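Local coordinates for phosphotriesterase family protein (Listeria monocytogenes serotype 4b str. H7858, PDB 3PNZ), which hydrolyses lactones, probably phosphorylated sugar lactones, at a site with two zinc ions in an amidohydrolase-fold barrel, at residues Val28-Tyr31 with Trp32-Asp36; Glu124-Thr128 with Asp129-Glu133; Phe134-Asn137 with Glu138-Gly142. One frame throughout, in Å; residues are numbered along the deposited sequence.

Contact 1. Residues Val28-Tyr31 with Trp32-Asp36; sequences VPAY and WQERD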
# COMPACT_ATOMS: atom_id res chain seq x y z
N VAL A 28 11.22 -5.06 8.96
CA VAL A 28 12.36 -5.96 8.87
C VAL A 28 11.88 -7.30 8.30
O VAL A 28 11.74 -8.29 9.03
CB VAL A 28 13.01 -6.17 10.26
CG1 VAL A 28 14.32 -6.95 10.13
CG2 VAL A 28 13.24 -4.83 10.93
N PRO A 29 11.60 -7.33 6.99
CA PRO A 29 11.06 -8.51 6.30
C PRO A 29 11.91 -9.75 6.56
O PRO A 29 13.11 -9.72 6.30
CB PRO A 29 11.17 -8.14 4.81
CG PRO A 29 11.29 -6.67 4.77
CD PRO A 29 11.82 -6.19 6.09
N ALA A 30 11.31 -10.82 7.08
CA ALA A 30 12.06 -12.02 7.43
C ALA A 30 12.83 -12.56 6.23
O ALA A 30 14.02 -12.86 6.32
CB ALA A 30 11.14 -13.08 7.99
N TYR A 31 12.12 -12.70 5.11
CA TYR A 31 12.72 -13.24 3.90
C TYR A 31 14.02 -12.53 3.53
O TYR A 31 15.01 -13.17 3.17
CB TYR A 31 11.71 -13.19 2.75
CG TYR A 31 12.28 -13.66 1.44
CD1 TYR A 31 12.15 -14.99 1.05
CD2 TYR A 31 12.97 -12.80 0.61
CE1 TYR A 31 12.67 -15.43 -0.15
CE2 TYR A 31 13.50 -13.23 -0.58
CZ TYR A 31 13.35 -14.55 -0.96
OH TYR A 31 13.87 -14.98 -2.16
N TRP A 32 14.03 -11.20 3.64
CA TRP A 32 15.21 -10.43 3.27
C TRP A 32 16.28 -10.42 4.37
O TRP A 32 17.47 -10.51 4.08
CB TRP A 32 14.81 -9.00 2.88
CG TRP A 32 14.04 -8.94 1.59
CD1 TRP A 32 12.80 -8.42 1.40
CD2 TRP A 32 14.47 -9.44 0.32
NE1 TRP A 32 12.42 -8.56 0.08
CE2 TRP A 32 13.44 -9.18 -0.60
CE3 TRP A 32 15.64 -10.08 -0.13
CZ2 TRP A 32 13.53 -9.54 -1.94
CZ3 TRP A 32 15.72 -10.43 -1.47
CH2 TRP A 32 14.68 -10.16 -2.36
N GLN A 33 15.84 -10.33 5.62
CA GLN A 33 16.74 -10.39 6.76
C GLN A 33 17.55 -11.69 6.73
O GLN A 33 18.76 -11.69 6.98
CB GLN A 33 15.94 -10.30 8.06
CG GLN A 33 16.80 -10.20 9.31
CD GLN A 33 15.98 -10.32 10.58
OE1 GLN A 33 15.05 -11.13 10.66
NE2 GLN A 33 16.33 -9.53 11.59
N GLU A 34 16.88 -12.79 6.43
CA GLU A 34 17.53 -14.09 6.39
C GLU A 34 18.55 -14.18 5.26
O GLU A 34 19.45 -15.01 5.30
CB GLU A 34 16.49 -15.21 6.28
CG GLU A 34 15.65 -15.37 7.54
CD GLU A 34 14.43 -16.24 7.35
OE1 GLU A 34 14.48 -17.16 6.50
OE2 GLU A 34 13.41 -16.01 8.04
N ARG A 35 18.42 -13.30 4.26
CA ARG A 35 19.32 -13.31 3.11
C ARG A 35 20.32 -12.17 3.15
O ARG A 35 21.00 -11.89 2.15
CB ARG A 35 18.53 -13.28 1.81
CG ARG A 35 17.91 -14.62 1.47
CD ARG A 35 16.84 -14.53 0.42
NE ARG A 35 16.27 -15.85 0.17
CZ ARG A 35 15.52 -16.51 1.04
NH1 ARG A 35 15.22 -15.96 2.21
NH2 ARG A 35 15.05 -17.71 0.73
N ASP A 36 20.40 -11.51 4.30
CA ASP A 36 21.34 -10.42 4.50
C ASP A 36 21.15 -9.27 3.52
O ASP A 36 22.09 -8.51 3.28
CB ASP A 36 22.78 -10.94 4.43
CG ASP A 36 23.11 -11.90 5.56
OD1 ASP A 36 22.90 -11.53 6.74
OD2 ASP A 36 23.57 -13.03 5.27

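Contact 2. Residues Glu124-Thr128 with Asp129-Glu133; sequences ENTTT and DKLTE. With PO4 (phosphate ion), chain M.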
# COMPACT_ATOMS: atom_id res chain seq x y z
N GLU A 124 -0.49 -22.73 4.14
CA GLU A 124 -0.84 -24.00 3.54
C GLU A 124 -1.75 -24.83 4.45
O GLU A 124 -2.68 -25.49 3.99
CB GLU A 124 0.43 -24.79 3.18
CG GLU A 124 0.17 -26.18 2.64
CD GLU A 124 -0.70 -26.18 1.39
OE1 GLU A 124 -0.17 -25.89 0.30
OE2 GLU A 124 -1.92 -26.47 1.50
N ASN A 125 -1.49 -24.76 5.76
CA ASN A 125 -2.18 -25.64 6.71
C ASN A 125 -3.31 -24.99 7.50
O ASN A 125 -3.80 -25.56 8.48
CB ASN A 125 -1.15 -26.28 7.64
CG ASN A 125 -0.21 -27.21 6.90
OD1 ASN A 125 -0.58 -28.32 6.51
ND2 ASN A 125 1.02 -26.76 6.69
N THR A 126 -3.74 -23.81 7.07
CA THR A 126 -4.81 -23.09 7.74
C THR A 126 -5.96 -22.91 6.76
O THR A 126 -5.73 -22.61 5.58
CB THR A 126 -4.31 -21.73 8.25
OG1 THR A 126 -3.24 -21.94 9.18
CG2 THR A 126 -5.43 -20.95 8.93
N THR A 127 -7.19 -23.11 7.22
CA THR A 127 -8.34 -23.01 6.33
C THR A 127 -8.54 -21.56 5.90
O THR A 127 -8.15 -20.65 6.62
CB THR A 127 -9.64 -23.48 7.01
OG1 THR A 127 -9.94 -22.61 8.11
CG2 THR A 127 -9.50 -24.91 7.52
N THR A 128 -9.17 -21.37 4.75
CA THR A 128 -9.46 -20.02 4.27
C THR A 128 -10.20 -19.22 5.35
O THR A 128 -9.89 -18.05 5.59
CB THR A 128 -10.28 -20.05 2.96
OG1 THR A 128 -9.58 -20.84 1.98
CG2 THR A 128 -10.48 -18.65 2.42
N ASP A 129 -11.16 -19.86 6.02
CA ASP A 129 -11.95 -19.15 7.03
C ASP A 129 -11.11 -18.68 8.21
O ASP A 129 -11.34 -17.60 8.76
CB ASP A 129 -13.13 -20.01 7.49
CG ASP A 129 -14.20 -20.17 6.42
OD1 ASP A 129 -14.11 -19.48 5.37
OD2 ASP A 129 -15.12 -20.98 6.62
N LYS A 130 -10.13 -19.49 8.60
CA LYS A 130 -9.24 -19.11 9.68
C LYS A 130 -8.28 -18.01 9.25
O LYS A 130 -7.90 -17.16 10.05
CB LYS A 130 -8.47 -20.33 10.21
CG LYS A 130 -9.32 -21.25 11.08
CD LYS A 130 -9.76 -20.52 12.34
CE LYS A 130 -10.70 -21.37 13.19
NZ LYS A 130 -11.22 -20.60 14.36
N LEU A 131 -7.88 -18.01 7.98
CA LEU A 131 -7.07 -16.91 7.47
C LEU A 131 -7.90 -15.62 7.47
O LEU A 131 -7.40 -14.55 7.82
CB LEU A 131 -6.52 -17.23 6.07
CG LEU A 131 -5.45 -18.32 6.03
CD1 LEU A 131 -5.04 -18.64 4.58
CD2 LEU A 131 -4.23 -17.93 6.86
N THR A 132 -9.17 -15.73 7.11
CA THR A 132 -10.07 -14.59 7.18
C THR A 132 -10.13 -14.05 8.61
O THR A 132 -10.00 -12.85 8.83
CB THR A 132 -11.48 -14.95 6.69
OG1 THR A 132 -11.42 -15.29 5.29
CG2 THR A 132 -12.45 -13.78 6.90
N GLU A 133 -10.29 -14.94 9.58
CA GLU A 133 -10.35 -14.52 10.99
C GLU A 133 -9.12 -13.70 11.38
O GLU A 133 -9.23 -12.69 12.08
CB GLU A 133 -10.47 -15.72 11.92
CG GLU A 133 -11.74 -16.53 11.75
CD GLU A 133 -11.96 -17.51 12.89
OE1 GLU A 133 -11.26 -17.39 13.92
OE2 GLU A 133 -12.82 -18.41 12.74
P PO4 M . -10.38 -24.33 2.35
O1 PO4 M . -11.77 -23.74 2.51
O2 PO4 M . -9.85 -24.00 0.97
O3 PO4 M . -10.43 -25.83 2.51
O4 PO4 M . -9.47 -23.75 3.40

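Contact 3. Residues Phe134-Asn137 with Glu138-Gly142; sequences FVVN and EVENG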
# COMPACT_ATOMS: atom_id res chain seq x y z
N PHE A 134 -7.95 -14.16 10.95
CA PHE A 134 -6.70 -13.47 11.22
C PHE A 134 -6.72 -12.03 10.69
O PHE A 134 -6.36 -11.08 11.40
CB PHE A 134 -5.51 -14.23 10.62
CG PHE A 134 -4.28 -13.39 10.48
CD1 PHE A 134 -3.46 -13.15 11.57
CD2 PHE A 134 -3.95 -12.82 9.26
CE1 PHE A 134 -2.33 -12.36 11.45
CE2 PHE A 134 -2.83 -12.03 9.13
CZ PHE A 134 -2.02 -11.80 10.22
N VAL A 135 -7.15 -11.87 9.44
CA VAL A 135 -7.20 -10.55 8.82
C VAL A 135 -8.25 -9.67 9.51
O VAL A 135 -8.01 -8.50 9.78
CB VAL A 135 -7.50 -10.65 7.30
CG1 VAL A 135 -7.60 -9.26 6.68
CG2 VAL A 135 -6.42 -11.48 6.60
N VAL A 136 -9.42 -10.24 9.78
CA VAL A 136 -10.47 -9.50 10.47
C VAL A 136 -9.98 -8.99 11.83
O VAL A 136 -10.23 -7.85 12.21
CB VAL A 136 -11.73 -10.36 10.66
CG1 VAL A 136 -12.74 -9.63 11.56
CG2 VAL A 136 -12.36 -10.68 9.32
N ASN A 137 -9.26 -9.84 12.55
CA ASN A 137 -8.76 -9.48 13.87
C ASN A 137 -7.74 -8.34 13.81
O ASN A 137 -7.69 -7.50 14.71
CB ASN A 137 -8.18 -10.70 14.60
CG ASN A 137 -9.27 -11.68 15.04
OD1 ASN A 137 -10.44 -11.32 15.15
ND2 ASN A 137 -8.88 -12.93 15.28
N GLU A 138 -6.95 -8.29 12.74
CA GLU A 138 -6.00 -7.19 12.57
C GLU A 138 -6.71 -5.85 12.38
O GLU A 138 -6.22 -4.80 12.82
CB GLU A 138 -5.03 -7.47 11.40
CG GLU A 138 -4.08 -8.62 11.69
CD GLU A 138 -2.86 -8.64 10.77
OE1 GLU A 138 -3.01 -8.45 9.54
OE2 GLU A 138 -1.74 -8.86 11.29
N VAL A 139 -7.87 -5.89 11.72
CA VAL A 139 -8.64 -4.68 11.45
C VAL A 139 -9.48 -4.26 12.66
O VAL A 139 -9.59 -3.07 12.96
CB VAL A 139 -9.59 -4.90 10.26
CG1 VAL A 139 -10.56 -3.73 10.12
CG2 VAL A 139 -8.78 -5.08 8.97
N GLU A 140 -10.05 -5.24 13.34
CA GLU A 140 -11.02 -4.98 14.40
C GLU A 140 -10.44 -4.90 15.81
O GLU A 140 -10.95 -4.17 16.66
CB GLU A 140 -12.14 -6.02 14.35
CG GLU A 140 -12.92 -6.03 13.05
CD GLU A 140 -13.81 -4.81 12.86
OE1 GLU A 140 -13.54 -3.74 13.45
OE2 GLU A 140 -14.80 -4.92 12.10
N ASN A 141 -9.36 -5.64 16.06
CA ASN A 141 -8.75 -5.70 17.38
C ASN A 141 -7.40 -5.01 17.44
O ASN A 141 -7.12 -4.23 18.36
CB ASN A 141 -8.61 -7.15 17.84
CG ASN A 141 -9.95 -7.86 17.97
OD1 ASN A 141 -10.99 -7.21 18.11
ND2 ASN A 141 -9.94 -9.18 17.92
N GLY A 142 -6.54 -5.31 16.47
CA GLY A 142 -5.23 -4.68 16.41
C GLY A 142 -4.20 -5.53 15.68
O GLY A 142 -4.36 -6.74 15.55

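Contact 1. Residues Val28-Tyr31 with Trp32-Asp36
Y31 meets R35 with a face of its ring and W32 with an edge. The R35 guanidinium lies flat over one face of the phenol, planes 12° apart and centres 3.7 Å apart, a cation-pi stack. The CD2-CE2 edge of the same ring points at the face of W32 in a T-shaped pair, with Y31 CE2 3.7 Å from W32 CZ3. Y31 CG stands anti to the backbone N (chi1 177°), which places the ring between the indole of W32 and the guanidinium of R35. R35 NH1 also donates to Y31 O at 3.0 Å, on a lone pair in the carbonyl plane. These two contacts fix the rotation of the guanidinium, and its NH2 forms a salt bridge with D102. P29 is the N-cap; its O takes a nearly straight bond from Q33 N (2.9 Å), and its CB meets the W32 ring edge. A Schellman motif with D36 at C-prime ends the helix. This single-turn helix 30-33 follows barrel strand 19-23, with the side chain of P29 about 10 Å from a zinc ion. F99 adds an edge-to-face ring to Y31, and K104 N binds E34 OE2, so the loop after strand 88-92 packs alongside.

Contact 2. Residues Glu124-Thr128 with Asp129-Glu133
The N-terminus of helix 128-140 is capped by T127 after a short loop from helix 119-124. T127 OG1 accepts from K130 N at 3.2 Å, the side-chain bond of an N-cap. Its chi1 of 64° puts OG1 between the backbone N and the carbonyl carbon, turned toward the first helical turn. The hydroxyl oxygen also lies 3.3 Å from K130 CG. The two side chains run side by side and point the same way. T127 O starts the regular helix bonding by accepting from L131 N at 3.0 Å. T128 O continues it by accepting from T132 N at 2.9 Å.

A phosphate ion, probably from the crystallisation liquor, sits at this N-terminus, where the helix dipole would be expected to favour an anion. T128 N donates to its O4 at 2.8 Å with an angle of 163°. T128 OG1 lies 3.2 Å from O4 and is at most weakly bonded to the ion.

T126 lies just before the cap. Its CG2 comes within 3.4 Å of K130 CB, a tight carbon contact, and the two side chains cross at about a right angle. The same methyl touches L131 CD2 at 3.9 Å. T126 OG1 turns elsewhere, to W122 O in the preceding helix. Further along, K130 bends at chi2 and its NZ reaches E133 in a salt bridge with weak hydrogen bonds. On the side facing helix 164-180, T132 OG1 bonds to A172 O, L131 packs on A172, and K168 NZ binds T126 O.

Contact 3. Residues Phe134-Asn137 with Glu138-Gly142
The last turns of helix 128-140 run from F134 to E140, and N141 and G142 lead out of it. E138 N bonds to F134 O, V139 N to V135 O and E140 N to V136 O, the last at 2.8 Å. N137 O is gripped twice at the C-terminus, by N141 N (2.8 Å) and by G142 N (3.0 Å). G142 then leaves helical geometry with positive phi. Its backbone angles would press a CB against the carbonyl O before it.

Among the side chains, E138 reaches back over one face of the F134 ring. Its CG sits 4.3 Å from the ring centroid, 20° off the normal, in a CH-pi contact. The extended chain carries the carboxylate out past the CZ rim of the ring, with OE2 3.1 Å from F134 CZ and the two planes 41° apart. V136 CG1 touches E140 CG at 3.9 Å. The E138 carboxylate is buried but satisfied, OE2 by a salt bridge to R73 and OE1 by G94 N, while the E140 carboxylate pairs with R5.

V135 and V136 pack on A176 of helix 164-180, F134 meets the W122 ring of helix 119-124 edge-to-face, and E138 shares backbone bonding with A150 at the start of strand 150-152.

How the contacts relate
Contacts 2 and 3 are the two ends of one element, helix 128-140, and their centres are 14 Å apart. Both pack on helix 164-180. Contact 1 is separate: its centre is 25 Å from each of the others, and it lies on the surface at the short helix 30-33, on the side of the zinc site. Contacts 2 and 3 are partly buried, with more buried residues in contact 3. The chemistry follows place. Contact 1 relies on a guanidinium stack and a T-shaped aromatic pair. Contact 2 uses threonine hydroxyls and a bound anion at a helix start. Contact 3 combines valine packing with a buried carboxylate.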